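Local coordinates for CYTH domain-containing protein (Pyrococcus horikoshii, PDB 2EEN) that is of unknown function but carries a CYTH domain, consistent with a triphosphate-binding enzyme of the kind that includes class IV adenylate cyclases and thiamine triphosphatases, at residues E154-L157 against R158-V162. Sequence-based numbering, arbitrary orientation.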
ATOM      1  N   GLU A 154     -16.156   3.697  27.757  1.00 19.14           N
ATOM      2  CA  GLU A 154     -17.164   4.733  27.875  1.00 21.08           C
ATOM      3  C   GLU A 154     -17.162   5.238  29.312  1.00 20.13           C
ATOM      4  O   GLU A 154     -17.281   6.434  29.553  1.00 19.19           O
ATOM      5  CB  GLU A 154     -18.553   4.199  27.519  1.00 23.26           C
ATOM      6  CG  GLU A 154     -19.575   5.305  27.332  1.00 31.08           C
ATOM      7  CD  GLU A 154     -20.976   4.785  27.082  1.00 34.30           C
ATOM      8  OE1 GLU A 154     -21.133   3.860  26.257  1.00 38.87           O
ATOM      9  OE2 GLU A 154     -21.922   5.314  27.702  1.00 38.48           O
ATOM     10  N   LYS A 155     -17.014   4.320  30.264  1.00 20.93           N
ATOM     11  CA  LYS A 155     -16.989   4.701  31.675  1.00 21.64           C
ATOM     12  C   LYS A 155     -15.821   5.632  31.978  1.00 19.29           C
ATOM     13  O   LYS A 155     -15.977   6.637  32.669  1.00 18.91           O
ATOM     14  CB  LYS A 155     -16.908   3.461  32.573  1.00 22.25           C
ATOM     15  CG  LYS A 155     -16.840   3.795  34.058  1.00 26.33           C
ATOM     16  CD  LYS A 155     -16.997   2.552  34.922  1.00 29.31           C
ATOM     17  CE  LYS A 155     -17.244   2.935  36.372  1.00 31.10           C
ATOM     18  NZ  LYS A 155     -17.497   1.745  37.231  1.00 34.87           N
ATOM     19  N   ILE A 156     -14.644   5.306  31.449  1.00 18.53           N
ATOM     20  CA  ILE A 156     -13.465   6.135  31.669  1.00 17.02           C
ATOM     21  C   ILE A 156     -13.688   7.557  31.154  1.00 16.50           C
ATOM     22  O   ILE A 156     -13.381   8.528  31.843  1.00 18.00           O
ATOM     23  CB  ILE A 156     -12.229   5.521  30.983  1.00 16.48           C
ATOM     24  CG1 ILE A 156     -11.847   4.218  31.689  1.00 16.87           C
ATOM     25  CG2 ILE A 156     -11.065   6.497  31.020  1.00 15.37           C
ATOM     26  CD1 ILE A 156     -10.814   3.408  30.950  1.00 16.96           C
ATOM     27  N   LEU A 157     -14.232   7.681  29.947  1.00 17.03           N
ATOM     28  CA  LEU A 157     -14.485   9.002  29.385  1.00 16.86           C
ATOM     29  C   LEU A 157     -15.557   9.777  30.148  1.00 17.01           C
ATOM     30  O   LEU A 157     -15.408  10.975  30.385  1.00 17.08           O
ATOM     31  CB  LEU A 157     -14.881   8.892  27.911  1.00 17.84           C
ATOM     32  CG  LEU A 157     -13.713   8.508  27.004  1.00 17.44           C
ATOM     33  CD1 LEU A 157     -14.147   8.584  25.553  1.00 18.65           C
ATOM     34  CD2 LEU A 157     -12.541   9.447  27.266  1.00 19.89           C
ATOM     35  N   ARG A 158     -16.627   9.097  30.541  1.00 20.02           N
ATOM     36  CA  ARG A 158     -17.684   9.778  31.277  1.00 20.48           C
ATOM     37  C   ARG A 158     -17.169  10.246  32.633  1.00 20.20           C
ATOM     38  O   ARG A 158     -17.578  11.297  33.134  1.00 20.20           O
ATOM     39  CB  ARG A 158     -18.906   8.865  31.430  1.00 20.51           C
ATOM     40  CG  ARG A 158     -19.728   8.778  30.152  1.00 21.27           C
ATOM     41  CD  ARG A 158     -21.051   8.060  30.345  1.00 21.63           C
ATOM     42  NE  ARG A 158     -21.913   8.280  29.189  1.00 24.64           N
ATOM     43  CZ  ARG A 158     -22.505   9.440  28.913  1.00 25.06           C
ATOM     44  NH1 ARG A 158     -22.336  10.485  29.713  1.00 21.66           N
ATOM     45  NH2 ARG A 158     -23.248   9.562  27.821  1.00 25.21           N
ATOM     46  N   GLU A 159     -16.244   9.489  33.215  1.00 20.87           N
ATOM     47  CA  GLU A 159     -15.681   9.872  34.501  1.00 21.90           C
ATOM     48  C   GLU A 159     -14.790  11.102  34.364  1.00 22.71           C
ATOM     49  O   GLU A 159     -14.455  11.751  35.359  1.00 24.71           O
ATOM     50  CB  GLU A 159     -14.886   8.715  35.101  1.00 22.91           C
ATOM     51  CG  GLU A 159     -15.758   7.555  35.551  1.00 27.72           C
ATOM     52  CD  GLU A 159     -16.517   7.789  36.861  1.00 31.01           C
ATOM     53  OE1 GLU A 159     -16.374   8.853  37.512  1.00 33.43           O
ATOM     54  OE2 GLU A 159     -17.245   6.855  37.254  1.00 36.04           O
ATOM     55  N   LEU A 160     -14.411  11.423  33.129  1.00 21.50           N
ATOM     56  CA  LEU A 160     -13.576  12.588  32.857  1.00 22.10           C
ATOM     57  C   LEU A 160     -14.420  13.806  32.505  1.00 22.91           C
ATOM     58  O   LEU A 160     -13.909  14.922  32.418  1.00 24.15           O
ATOM     59  CB  LEU A 160     -12.616  12.285  31.712  1.00 23.81           C
ATOM     60  CG  LEU A 160     -11.527  11.268  32.049  1.00 23.11           C
ATOM     61  CD1 LEU A 160     -10.813  10.850  30.769  1.00 24.59           C
ATOM     62  CD2 LEU A 160     -10.555  11.869  33.056  1.00 24.38           C
ATOM     63  N   GLY A 161     -15.712  13.588  32.294  1.00 23.79           N
ATOM     64  CA  GLY A 161     -16.594  14.690  31.969  1.00 24.04           C
ATOM     65  C   GLY A 161     -17.181  14.658  30.573  1.00 25.16           C
ATOM     66  O   GLY A 161     -17.941  15.553  30.199  1.00 24.30           O
ATOM     67  N   VAL A 162     -16.842  13.638  29.794  1.00 24.14           N
ATOM     68  CA  VAL A 162     -17.364  13.526  28.437  1.00 25.19           C
ATOM     69  C   VAL A 162     -18.849  13.184  28.483  1.00 26.23           C
ATOM     70  O   VAL A 162     -19.249  12.218  29.130  1.00 24.88           O
ATOM     71  CB  VAL A 162     -16.616  12.437  27.645  1.00 26.19           C
ATOM     72  CG1 VAL A 162     -17.092  12.421  26.204  1.00 27.79           C
ATOM     73  CG2 VAL A 162     -15.118  12.701  27.702  1.00 27.07           C
TER
HETATM   74  O   HOH W   1     -23.347   7.647  25.605  1.00 34.71           O
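A Schellman motif closes helix 146-160, which packs against the antiparallel sheet of the CYTH fold. Its two defining bonds run from Val-162 N to Leu-157 O (3.1 Å) and from Gly-161 N to Arg-158 O (3.1 Å). Leu-157 O takes an additional bond from Leu-160 N at 3.0 Å, which comes in from above the carbonyl plane, on the face opposite Val-162 N. Gly-161 makes the reversal with phi 114°, an angle that suits glycine because it has no CB to meet the carbonyl oxygen of Leu-160. Beyond it comes the apolar contact that usually accompanies this motif, Val-162 CG2 lying 3.8 Å from Leu-157 CB. Leucines suit the buried side, where Leu-157 touches Ile-134 and Ile-136 of the sheet and Leu-160 touches Ile-122. On the outer side, one turn apart, Glu-154 and Arg-158 run side by side. A chi1 of -167° swings CG of Glu-154 away from its own amide nitrogen, and the extended chain carries the carboxylate alongside the arginine, their planes 61° apart. They form a salt bridge whose hydrogen bond is weak: Glu-154 OE2 sits at the guanidinium edge, 3.3 Å from Arg-158 NE, while a water accepts from Arg-158 NH2 and donates weakly to the same OE2.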